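Local coordinates for GGDEF and EAL domain-containing protein (Vibrio cholerae O1 str. 2010EL-1786, PDB 6PWK) that binds the second messenger c-di-GMP as a receptor and probably relays its level to the control of cell adhesion and biofilm formation, at residues L137-N142 with L168-I173; H216-S221 with P268-I273; L359-L364 with Q395-F400. All coordinates share one frame; numbering follows the deposited sequence.

Contact 1: L137-N142 with L168-I173; sequences LGVVSN and LNYGFI
The beta-alpha-beta unit of strand 136-142, helix 148-164 and strand 171-174 in the GGDEF domain closes here, with Gly138 beside Gly171 and Val139 beside Phe172 in parallel strands whose axes diverge by 19°. Gly171 bonds through both backbone N and backbone O: the N donates to Leu137 O at 2.9 Å, and the O accepts from Val139 N at 2.8 Å. Ile173 N continues the ladder to Val139 O at 3.2 Å. Beyond it the pairing slackens, since Ser141 N meets Ile173 O only through a weak bond of 3.4 Å.

On the face carrying Val139 and Phe172, the CG2 branch of Val139 does the touching, 3.4 Å from Phe172 CD2 and 3.6 Å from Tyr170 CD2. Val139 meets Phe172 nearly at right angles and Tyr170 at a slant, one methyl of a compact beta-branched residue reaching both rings. Phe172 has CG anti to its backbone N (chi1 -170°), which carries the far end of the ring forward, CZ lying 3.7 Å from Ser141 OG. That hydroxyl bonds to Lys143, while Lys110 makes a cation-pi contact with the Phe172 ring. On the other face Val140 and Ile173 pack on helix 148-164, as apolar branched residues suit a buried sheet-helix interface, while Gly138 and Gly171 add no side chain. Adjacent parallel strands with the connecting helix laid over them are the hallmark of a beta-alpha-beta crossover.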
loop_
_atom_site.group_PDB
_atom_site.type_symbol
_atom_site.label_atom_id
_atom_site.label_comp_id
_atom_site.label_asym_id
_atom_site.label_seq_id
_atom_site.Cartn_x
_atom_site.Cartn_y
_atom_site.Cartn_z
ATOM N N LEU A 137 2.663 -1.190 -23.904
ATOM C CA LEU A 137 3.703 -0.437 -24.595
ATOM C C LEU A 137 3.094 0.833 -25.166
ATOM O O LEU A 137 2.146 0.769 -25.954
ATOM C CB LEU A 137 4.344 -1.273 -25.706
ATOM C CG LEU A 137 5.457 -0.587 -26.501
ATOM C CD1 LEU A 137 6.662 -0.313 -25.612
ATOM C CD2 LEU A 137 5.856 -1.425 -27.704
ATOM N N GLY A 138 3.631 1.979 -24.764
ATOM C CA GLY A 138 3.246 3.264 -25.317
ATOM C C GLY A 138 4.421 3.872 -26.066
ATOM O O GLY A 138 5.545 3.894 -25.561
ATOM N N VAL A 139 4.148 4.344 -27.280
ATOM C CA VAL A 139 5.167 4.936 -28.137
ATOM C C VAL A 139 4.653 6.276 -28.645
ATOM O O VAL A 139 3.470 6.413 -28.981
ATOM C CB VAL A 139 5.542 4.003 -29.313
ATOM C CG1 VAL A 139 6.030 2.658 -28.795
ATOM C CG2 VAL A 139 4.367 3.797 -30.243
ATOM N N VAL A 140 5.531 7.278 -28.667
ATOM C CA VAL A 140 5.211 8.579 -29.244
ATOM C C VAL A 140 6.337 8.988 -30.182
ATOM O O VAL A 140 7.512 8.697 -29.929
ATOM C CB VAL A 140 4.955 9.668 -28.171
ATOM C CG1 VAL A 140 4.675 9.053 -26.810
ATOM C CG2 VAL A 140 6.095 10.681 -28.102
ATOM N N SER A 141 5.967 9.633 -31.284
ATOM C CA SER A 141 6.917 10.179 -32.241
ATOM C C SER A 141 6.954 11.693 -32.088
ATOM O O SER A 141 5.906 12.348 -32.109
ATOM C CB SER A 141 6.538 9.805 -33.673
ATOM O OG SER A 141 5.368 10.489 -34.084
ATOM N N ASN A 142 8.155 12.242 -31.934
ATOM C CA ASN A 142 8.329 13.679 -31.758
ATOM C C ASN A 142 8.374 14.327 -33.135
ATOM O O ASN A 142 9.388 14.260 -33.833
ATOM C CB ASN A 142 9.592 13.979 -30.957
ATOM C CG ASN A 142 9.557 15.350 -30.310
ATOM O OD1 ASN A 142 8.492 15.860 -29.971
ATOM N ND2 ASN A 142 10.729 15.953 -30.135
ATOM N N LEU A 168 -4.853 -3.491 -29.168
ATOM C CA LEU A 168 -3.709 -2.848 -29.795
ATOM C C LEU A 168 -2.420 -3.441 -29.247
ATOM O O LEU A 168 -2.287 -3.661 -28.039
ATOM C CB LEU A 168 -3.730 -1.341 -29.540
ATOM C CG LEU A 168 -4.968 -0.545 -29.958
ATOM C CD1 LEU A 168 -4.809 0.916 -29.565
ATOM C CD2 LEU A 168 -5.214 -0.677 -31.450
ATOM N N ASN A 169 -1.469 -3.710 -30.144
ATOM C CA ASN A 169 -0.146 -4.119 -29.690
ATOM C C ASN A 169 0.517 -3.017 -28.875
ATOM O O ASN A 169 1.229 -3.301 -27.905
ATOM C CB ASN A 169 0.729 -4.503 -30.881
ATOM C CG ASN A 169 0.243 -5.752 -31.585
ATOM O OD1 ASN A 169 0.604 -6.868 -31.212
ATOM N ND2 ASN A 169 -0.580 -5.572 -32.612
ATOM N N TYR A 170 0.271 -1.761 -29.235
ATOM C CA TYR A 170 0.872 -0.628 -28.547
ATOM C C TYR A 170 -0.006 0.602 -28.763
ATOM O O TYR A 170 -0.795 0.655 -29.718
ATOM C CB TYR A 170 2.297 -0.365 -29.040
ATOM C CG TYR A 170 2.394 -0.223 -30.541
ATOM C CD1 TYR A 170 2.560 -1.337 -31.353
ATOM C CD2 TYR A 170 2.307 1.023 -31.149
ATOM C CE1 TYR A 170 2.639 -1.216 -32.723
ATOM C CE2 TYR A 170 2.387 1.154 -32.521
ATOM C CZ TYR A 170 2.552 0.029 -33.301
ATOM O OH TYR A 170 2.630 0.144 -34.668
ATOM N N GLY A 171 0.139 1.570 -27.884
ATOM C CA GLY A 171 -0.541 2.843 -28.004
ATOM C C GLY A 171 0.368 3.878 -28.640
ATOM O O GLY A 171 1.452 4.163 -28.130
ATOM N N PHE A 172 -0.085 4.434 -29.760
ATOM C CA PHE A 172 0.690 5.391 -30.543
ATOM C C PHE A 172 0.024 6.758 -30.489
ATOM O O PHE A 172 -1.160 6.891 -30.815
ATOM C CB PHE A 172 0.825 4.928 -31.995
ATOM C CG PHE A 172 1.798 5.742 -32.812
ATOM C CD1 PHE A 172 1.426 6.964 -33.355
ATOM C CD2 PHE A 172 3.080 5.275 -33.051
ATOM C CE1 PHE A 172 2.319 7.706 -34.103
ATOM C CE2 PHE A 172 3.975 6.013 -33.799
ATOM C CZ PHE A 172 3.595 7.229 -34.327
ATOM N N ILE A 173 0.789 7.769 -30.080
ATOM C CA ILE A 173 0.373 9.165 -30.135
ATOM C C ILE A 173 1.511 9.962 -30.753
ATOM O O ILE A 173 2.666 9.812 -30.346
ATOM C CB ILE A 173 0.025 9.724 -28.742
ATOM C CG1 ILE A 173 -1.100 8.918 -28.093
ATOM C CG2 ILE A 173 -0.369 11.189 -28.834
ATOM C CD1 ILE A 173 -1.538 9.463 -26.747
#

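Contact 2: H216-S221 with P268-I273; sequences HREVFS and PLAINI. With MG (magnesium ion), chain E; C2E (9,9'-[(2R,3R,3aS,5S,7aR,9R,10R,10aS,12S,14aR)-3,5,10,12-tetrahydroxy-5,12-dioxidooctahydro-2H,7H-difuro[3,2-d:3',2'-j][1,3,7,9,2,8]tetraoxadiphosphacyclododecine-2,9-diyl]bis(2-amino-1,9-dihydro-6H-purin-6-one)), chain C.
Strands 216-221 and 269-272 run parallel at 32°, joined by Arg217 N to Pro268 O at 3.0 Å, Ala270 N to Arg217 O at 2.9 Å and Val219 N to Ala270 O at 2.8 Å. Ala270 puts its methyl squarely over the His216 ring, CB standing 3.6 Å from the centroid and 6° off the normal; a small side chain leaves room for this CH-pi contact. The edge nitrogens of the imidazole are engaged elsewhere, ND1 with His302 and NE2 with Lys355.

With CG anti to the backbone N (chi1 -178°) and the chain extended beyond it, Glu218 reaches across to put OE2 on the magnesium ion at 2.3 Å. Its OE1 is held by Lys355 and Gln410, a second shell that fixes the rotation of the carboxylate. Asn272 comes to the same ion from the other strand, and Glu304, Asp334 and a phosphate oxygen of c-di-GMP also bind it. Glu218 probably occupies the glutamate position of the EAL signature, which here reads Glu-Val-Phe.

Further along, the face of the Phe220 ring lies against a ribose of the ligand, and Ser221 OG donates to O61 of a guanine at 2.6 Å. A water donates to Val219 O at 2.7 Å, accepts from Asn272 N and makes a weak bond to the same O61, bridging the strands where direct pairing has ended. On the Leu269 and Ile271 side the sheet rests on helix 245-261; strand 200-209 flanks residues 216-221, and strand 301-305 continues the sheet past residues 268-273.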
loop_
_atom_site.group_PDB
_atom_site.type_symbol
_atom_site.label_atom_id
_atom_site.label_comp_id
_atom_site.label_asym_id
_atom_site.label_seq_id
_atom_site.Cartn_x
_atom_site.Cartn_y
_atom_site.Cartn_z
ATOM N N HIS A 216 -30.214 -5.120 -17.762
ATOM C CA HIS A 216 -29.940 -3.845 -17.117
ATOM C C HIS A 216 -29.461 -2.865 -18.179
ATOM O O HIS A 216 -29.262 -3.226 -19.342
ATOM C CB HIS A 216 -28.916 -3.987 -15.979
ATOM C CG HIS A 216 -27.563 -4.467 -16.415
ATOM N ND1 HIS A 216 -26.798 -5.319 -15.648
ATOM C CD2 HIS A 216 -26.827 -4.198 -17.521
ATOM C CE1 HIS A 216 -25.657 -5.565 -16.268
ATOM N NE2 HIS A 216 -25.649 -4.895 -17.407
ATOM N N ARG A 217 -29.275 -1.617 -17.761
ATOM C CA ARG A 217 -28.665 -0.584 -18.588
ATOM C C ARG A 217 -27.353 -0.163 -17.945
ATOM O O ARG A 217 -27.349 0.351 -16.821
ATOM C CB ARG A 217 -29.594 0.620 -18.752
ATOM C CG ARG A 217 -30.602 0.482 -19.877
ATOM C CD ARG A 217 -31.511 1.695 -19.948
ATOM N NE ARG A 217 -32.892 1.342 -19.639
ATOM C CZ ARG A 217 -33.768 0.905 -20.537
ATOM N NH1 ARG A 217 -33.406 0.772 -21.807
ATOM N NH2 ARG A 217 -35.004 0.602 -20.168
ATOM N N GLU A 218 -26.247 -0.384 -18.650
ATOM C CA GLU A 218 -24.943 0.025 -18.152
ATOM C C GLU A 218 -24.759 1.526 -18.325
ATOM O O GLU A 218 -25.117 2.096 -19.359
ATOM C CB GLU A 218 -23.825 -0.726 -18.874
ATOM C CG GLU A 218 -22.433 -0.380 -18.372
ATOM C CD GLU A 218 -21.356 -1.261 -18.972
ATOM O OE1 GLU A 218 -21.676 -2.068 -19.871
ATOM O OE2 GLU A 218 -20.188 -1.147 -18.544
ATOM N N VAL A 219 -24.197 2.166 -17.303
ATOM C CA VAL A 219 -24.009 3.611 -17.278
ATOM C C VAL A 219 -22.586 3.931 -17.710
ATOM O O VAL A 219 -21.622 3.378 -17.164
ATOM C CB VAL A 219 -24.304 4.182 -15.882
ATOM C CG1 VAL A 219 -24.003 5.671 -15.841
ATOM C CG2 VAL A 219 -25.751 3.915 -15.495
ATOM N N PHE A 220 -22.452 4.822 -18.688
ATOM C CA PHE A 220 -21.158 5.311 -19.149
ATOM C C PHE A 220 -21.050 6.794 -18.832
ATOM O O PHE A 220 -21.960 7.567 -19.147
ATOM C CB PHE A 220 -20.981 5.073 -20.650
ATOM C CG PHE A 220 -20.953 3.624 -21.027
ATOM C CD1 PHE A 220 -20.254 2.711 -20.257
ATOM C CD2 PHE A 220 -21.636 3.172 -22.144
ATOM C CE1 PHE A 220 -20.229 1.377 -20.596
ATOM C CE2 PHE A 220 -21.616 1.836 -22.488
ATOM C CZ PHE A 220 -20.910 0.936 -21.712
ATOM N N SER A 221 -19.942 7.184 -18.211
ATOM C CA SER A 221 -19.744 8.554 -17.766
ATOM C C SER A 221 -18.792 9.290 -18.697
ATOM O O SER A 221 -17.787 8.733 -19.149
ATOM C CB SER A 221 -19.206 8.590 -16.333
ATOM O OG SER A 221 -20.114 7.980 -15.431
ATOM N N PRO A 268 -32.880 -2.143 -13.800
ATOM C CA PRO A 268 -31.628 -1.992 -13.053
ATOM C C PRO A 268 -30.576 -1.261 -13.871
ATOM O O PRO A 268 -30.570 -1.304 -15.103
ATOM C CB PRO A 268 -31.205 -3.440 -12.767
ATOM C CG PRO A 268 -32.459 -4.236 -12.884
ATOM C CD PRO A 268 -33.266 -3.558 -13.947
ATOM N N LEU A 269 -29.680 -0.579 -13.166
ATOM C CA LEU A 269 -28.590 0.165 -13.779
ATOM C C LEU A 269 -27.261 -0.439 -13.349
ATOM O O LEU A 269 -27.051 -0.708 -12.162
ATOM C CB LEU A 269 -28.652 1.645 -13.397
ATOM C CG LEU A 269 -29.875 2.411 -13.899
ATOM C CD1 LEU A 269 -29.785 3.868 -13.484
ATOM C CD2 LEU A 269 -29.999 2.284 -15.410
ATOM N N ALA A 270 -26.371 -0.648 -14.315
ATOM C CA ALA A 270 -25.057 -1.224 -14.064
ATOM C C ALA A 270 -24.031 -0.102 -13.974
ATOM O O ALA A 270 -23.796 0.609 -14.958
ATOM C CB ALA A 270 -24.678 -2.218 -15.161
ATOM N N ILE A 271 -23.423 0.052 -12.801
ATOM C CA ILE A 271 -22.436 1.097 -12.549
ATOM C C ILE A 271 -21.051 0.468 -12.568
ATOM O O ILE A 271 -20.783 -0.486 -11.826
ATOM C CB ILE A 271 -22.694 1.803 -11.210
ATOM C CG1 ILE A 271 -24.122 2.346 -11.151
ATOM C CG2 ILE A 271 -21.688 2.923 -11.000
ATOM C CD1 ILE A 271 -24.447 3.033 -9.844
ATOM N N ASN A 272 -20.167 1.002 -13.409
ATOM C CA ASN A 272 -18.784 0.545 -13.429
ATOM C C ASN A 272 -18.032 1.069 -12.210
ATOM O O ASN A 272 -18.209 2.218 -11.795
ATOM C CB ASN A 272 -18.080 1.005 -14.707
ATOM C CG ASN A 272 -18.643 0.353 -15.954
ATOM O OD1 ASN A 272 -18.358 -0.809 -16.244
ATOM N ND2 ASN A 272 -19.437 1.105 -16.707
ATOM N N ILE A 273 -17.185 0.217 -11.638
ATOM C CA ILE A 273 -16.358 0.569 -10.491
ATOM C C ILE A 273 -14.907 0.285 -10.848
ATOM O O ILE A 273 -14.583 -0.811 -11.317
ATOM C CB ILE A 273 -16.763 -0.214 -9.226
ATOM C CG1 ILE A 273 -18.254 -0.034 -8.929
ATOM C CG2 ILE A 273 -15.924 0.226 -8.036
ATOM C CD1 ILE A 273 -18.648 1.387 -8.587
HETATM MG MG MG E . -18.378 -2.417 -17.912
HETATM P P1 C2E C . -16.465 -0.800 -20.479
HETATM O O2P C2E C . -16.985 -1.448 -19.225
HETATM O O1P C2E C . -16.018 -1.940 -21.349
HETATM O "O5'" C2E C . -17.661 -0.073 -21.329
HETATM C "C5'" C2E C . -17.810 -0.409 -22.668
HETATM C "C4'" C2E C . -17.060 0.679 -23.486
HETATM O "O4'" C2E C . -17.061 0.378 -24.751
HETATM C "C3'" C2E C . -17.809 2.023 -23.431
HETATM O "O3'" C2E C . -16.958 2.960 -23.884
HETATM C "C2'" C2E C . -18.883 1.792 -24.505
HETATM O "O2'" C2E C . -19.470 3.094 -24.932
HETATM C "C1'" C2E C . -18.123 1.357 -25.469
HETATM N N9 C2E C . -18.664 0.563 -26.543
HETATM C C8 C2E C . -19.858 0.235 -25.993
HETATM N N7 C2E C . -20.504 -0.543 -26.899
HETATM C C5 C2E C . -19.725 -0.695 -27.964
HETATM C C6 C2E C . -19.867 -1.449 -29.299
HETATM O O6 C2E C . -20.842 -2.066 -29.566
HETATM N N1 C2E C . -18.802 -1.407 -30.254
HETATM C C2 C2E C . -17.588 -0.676 -29.996
HETATM N N2 C2E C . -16.471 -0.600 -30.933
HETATM N N3 C2E C . -17.486 0.021 -28.725
HETATM C C4 C2E C . -18.586 -0.012 -27.727
HETATM P P11 C2E C . -16.827 4.259 -22.859
HETATM O O21 C2E C . -18.029 5.150 -22.693
HETATM O O11 C2E C . -15.753 5.143 -23.440
HETATM O O5A C2E C . -16.246 3.540 -21.491
HETATM C C5A C2E C . -14.901 3.167 -21.614
HETATM C C4A C2E C . -14.408 2.633 -20.330
HETATM O O4A C2E C . -14.357 3.596 -19.448
HETATM C C3A C2E C . -15.468 1.469 -19.729
HETATM O O3A C2E C . -15.098 0.110 -20.256
HETATM C C2A C2E C . -15.341 1.501 -18.512
HETATM O O2A C2E C . -14.249 0.558 -18.077
HETATM C C1A C2E C . -14.949 3.042 -18.172
HETATM N N91 C2E C . -16.013 3.716 -17.801
HETATM C C81 C2E C . -16.976 4.276 -18.550
HETATM N N71 C2E C . -17.838 4.849 -17.688
HETATM C C51 C2E C . -17.403 4.639 -16.449
HETATM C C61 C2E C . -17.955 5.044 -15.087
HETATM O O61 C2E C . -18.957 5.665 -15.047
HETATM N N11 C2E C . -17.276 4.681 -13.881
HETATM C C21 C2E C . -16.057 3.925 -13.944
HETATM N N21 C2E C . -15.369 3.558 -12.715
HETATM N N31 C2E C . -15.538 3.539 -15.257
HETATM C C41 C2E C . -16.252 3.924 -16.511
HETATM O O HOH W 1 -20.495 3.320 -14.696
#

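Contact 3: L359-L364 with Q395-F400; sequences LFTHHL and QTQLDF
Leu364 and Phe400 form the close-packed part of this contact. The leucine approaches the aromatic ring at its edge, near the ring plane, with CB 3.4 Å from Phe400 CD2. Both its methyls run alongside the phenylalanine: CD1 of Leu364 is 3.6 Å from Phe400 CD2, and CD2 of Leu364 is 3.9 Å from Phe400 CB. CD1 also reaches back to the aliphatic part of Gln397, at 4.2 Å from CG, so that one branch of the leucine touches both Gln397 and Phe400, three residues apart and therefore on the same side of the helix. A branched apolar side chain suits that place, where the helix offers methylene and ring carbon.

Thr361 and Gln397 make the second point of approach, with Gln397 NE2 3.1 Å from Thr361 O. The glutamine is extended beyond CG, which brings its amide alongside Thr361 and back to the turn just before the helix, where OE1 accepts from Glu393 N. Thr361 OG1 is turned back within its own loop to Tyr358 O.

Both segments follow neighbouring parallel strands of the EAL barrel: residues 359-364 belong to the loop after strand 353-356, and helix 395-402 comes after strand 386-389. The Gln397 side chain is about 7 Å from bound c-di-GMP, and its partner Glu393 hydrogen-bonds to the ligand, which puts Gln397 in a second shell.

The solvent side is much looser. Phe400 is exposed despite its leucine neighbour, and Thr396 barely grazes Leu364. On the helix surface turned from the loop, polar residues pair among themselves, Gln395 NE2 donating to Asp399 OD1 at 2.8 Å from above the carboxylate plane.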
loop_
_atom_site.group_PDB
_atom_site.type_symbol
_atom_site.label_atom_id
_atom_site.label_comp_id
_atom_site.label_asym_id
_atom_site.label_seq_id
_atom_site.Cartn_x
_atom_site.Cartn_y
_atom_site.Cartn_z
ATOM N N LEU A 359 -12.909 -8.627 -26.136
ATOM C CA LEU A 359 -12.005 -9.250 -27.093
ATOM C C LEU A 359 -12.562 -10.544 -27.669
ATOM O O LEU A 359 -11.989 -11.069 -28.630
ATOM C CB LEU A 359 -10.647 -9.512 -26.440
ATOM C CG LEU A 359 -9.834 -8.267 -26.082
ATOM C CD1 LEU A 359 -8.517 -8.654 -25.435
ATOM C CD2 LEU A 359 -9.596 -7.421 -27.321
ATOM N N PHE A 360 -13.655 -11.071 -27.110
ATOM C CA PHE A 360 -14.266 -12.273 -27.666
ATOM C C PHE A 360 -15.058 -11.977 -28.932
ATOM O O PHE A 360 -15.209 -12.860 -29.784
ATOM C CB PHE A 360 -15.161 -12.944 -26.624
ATOM C CG PHE A 360 -14.400 -13.655 -25.541
ATOM C CD1 PHE A 360 -13.647 -14.780 -25.834
ATOM C CD2 PHE A 360 -14.444 -13.207 -24.232
ATOM C CE1 PHE A 360 -12.946 -15.440 -24.843
ATOM C CE2 PHE A 360 -13.745 -13.863 -23.235
ATOM C CZ PHE A 360 -12.995 -14.982 -23.542
ATOM N N THR A 361 -15.568 -10.756 -29.077
ATOM C CA THR A 361 -16.186 -10.337 -30.328
ATOM C C THR A 361 -15.159 -9.888 -31.360
ATOM O O THR A 361 -15.548 -9.479 -32.458
ATOM C CB THR A 361 -17.184 -9.202 -30.078
ATOM O OG1 THR A 361 -16.479 -8.009 -29.712
ATOM C CG2 THR A 361 -18.148 -9.574 -28.961
ATOM N N HIS A 362 -13.868 -9.961 -31.037
ATOM C CA HIS A 362 -12.808 -9.451 -31.894
ATOM C C HIS A 362 -12.103 -10.533 -32.699
ATOM O O HIS A 362 -11.732 -10.292 -33.853
ATOM C CB HIS A 362 -11.774 -8.695 -31.052
ATOM C CG HIS A 362 -11.880 -7.204 -31.158
ATOM N ND1 HIS A 362 -10.864 -6.422 -31.664
ATOM C CD2 HIS A 362 -12.879 -6.352 -30.826
ATOM C CE1 HIS A 362 -11.232 -5.154 -31.636
ATOM N NE2 HIS A 362 -12.451 -5.084 -31.133
ATOM N N HIS A 363 -11.899 -11.724 -32.127
ATOM C CA HIS A 363 -11.175 -12.810 -32.798
ATOM C C HIS A 363 -12.058 -14.058 -32.812
ATOM O O HIS A 363 -11.855 -14.991 -32.034
ATOM C CB HIS A 363 -9.835 -13.065 -32.129
ATOM C CG HIS A 363 -8.700 -12.321 -32.756
ATOM N ND1 HIS A 363 -8.159 -12.681 -33.971
ATOM C CD2 HIS A 363 -8.010 -11.231 -32.344
ATOM C CE1 HIS A 363 -7.181 -11.849 -34.279
ATOM N NE2 HIS A 363 -7.069 -10.960 -33.309
ATOM N N LEU A 364 -13.030 -14.067 -33.722
ATOM C CA LEU A 364 -13.951 -15.190 -33.833
ATOM C C LEU A 364 -13.324 -16.378 -34.553
ATOM O O LEU A 364 -13.648 -17.529 -34.242
ATOM C CB LEU A 364 -15.213 -14.750 -34.574
ATOM C CG LEU A 364 -15.970 -13.532 -34.044
ATOM C CD1 LEU A 364 -16.897 -12.975 -35.115
ATOM C CD2 LEU A 364 -16.757 -13.889 -32.791
ATOM N N GLN A 395 -23.904 -8.198 -37.061
ATOM C CA GLN A 395 -24.708 -9.415 -37.064
ATOM C C GLN A 395 -23.827 -10.653 -37.145
ATOM O O GLN A 395 -24.190 -11.710 -36.618
ATOM C CB GLN A 395 -25.703 -9.384 -38.226
ATOM C CG GLN A 395 -26.699 -10.537 -38.237
ATOM C CD GLN A 395 -27.719 -10.447 -37.117
ATOM O OE1 GLN A 395 -28.328 -9.399 -36.898
ATOM N NE2 GLN A 395 -27.910 -11.549 -36.399
ATOM N N THR A 396 -22.665 -10.540 -37.795
ATOM C CA THR A 396 -21.704 -11.638 -37.804
ATOM C C THR A 396 -21.241 -11.965 -36.389
ATOM O O THR A 396 -21.196 -13.136 -35.990
ATOM C CB THR A 396 -20.511 -11.283 -38.692
ATOM O OG1 THR A 396 -20.972 -10.966 -40.011
ATOM C CG2 THR A 396 -19.534 -12.448 -38.764
ATOM N N GLN A 397 -20.888 -10.937 -35.613
ATOM C CA GLN A 397 -20.551 -11.152 -34.208
ATOM C C GLN A 397 -21.748 -11.694 -33.438
ATOM O O GLN A 397 -21.611 -12.625 -32.636
ATOM C CB GLN A 397 -20.055 -9.852 -33.581
ATOM C CG GLN A 397 -18.715 -9.370 -34.108
ATOM C CD GLN A 397 -18.457 -7.912 -33.785
ATOM O OE1 GLN A 397 -19.339 -7.209 -33.289
ATOM N NE2 GLN A 397 -17.248 -7.447 -34.070
ATOM N N LEU A 398 -22.932 -11.129 -33.677
ATOM C CA LEU A 398 -24.131 -11.575 -32.973
ATOM C C LEU A 398 -24.439 -13.035 -33.278
ATOM O O LEU A 398 -24.774 -13.812 -32.374
ATOM C CB LEU A 398 -25.313 -10.685 -33.343
ATOM C CG LEU A 398 -26.526 -10.673 -32.412
ATOM C CD1 LEU A 398 -26.120 -10.236 -31.016
ATOM C CD2 LEU A 398 -27.604 -9.758 -32.967
ATOM N N ASP A 399 -24.322 -13.433 -34.549
ATOM C CA ASP A 399 -24.608 -14.818 -34.919
ATOM C C ASP A 399 -23.549 -15.768 -34.376
ATOM O O ASP A 399 -23.871 -16.885 -33.953
ATOM C CB ASP A 399 -24.712 -14.949 -36.440
ATOM C CG ASP A 399 -25.906 -14.209 -37.012
ATOM O OD1 ASP A 399 -26.962 -14.170 -36.346
ATOM O OD2 ASP A 399 -25.787 -13.664 -38.129
ATOM N N PHE A 400 -22.281 -15.350 -34.384
ATOM C CA PHE A 400 -21.218 -16.221 -33.888
ATOM C C PHE A 400 -21.313 -16.410 -32.378
ATOM O O PHE A 400 -21.049 -17.504 -31.868
ATOM C CB PHE A 400 -19.849 -15.664 -34.277
ATOM C CG PHE A 400 -19.324 -16.204 -35.577
ATOM C CD1 PHE A 400 -20.189 -16.581 -36.590
ATOM C CD2 PHE A 400 -17.964 -16.358 -35.776
ATOM C CE1 PHE A 400 -19.706 -17.085 -37.782
ATOM C CE2 PHE A 400 -17.473 -16.861 -36.965
ATOM C CZ PHE A 400 -18.345 -17.225 -37.969
#

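In the fold
Contacts 1 and 2 are both buried pairings of parallel strands, one in the GGDEF domain and the other in the EAL domain, on opposite sides of the chain's centre and about 30 Å apart between centres. Contact 1 is chiefly backbone ladder and hydrocarbon packing, whereas contact 2 adds acidic and amide groups because its strands carry the magnesium and c-di-GMP site. Contact 3 belongs to the same EAL domain as contact 2 but lies at the surface, joining a loop to a helix mainly through side chains, with no strand ladder. It nevertheless passes nearer contact 1, about 6 Å between nearest atoms, than contact 2, about 12 Å.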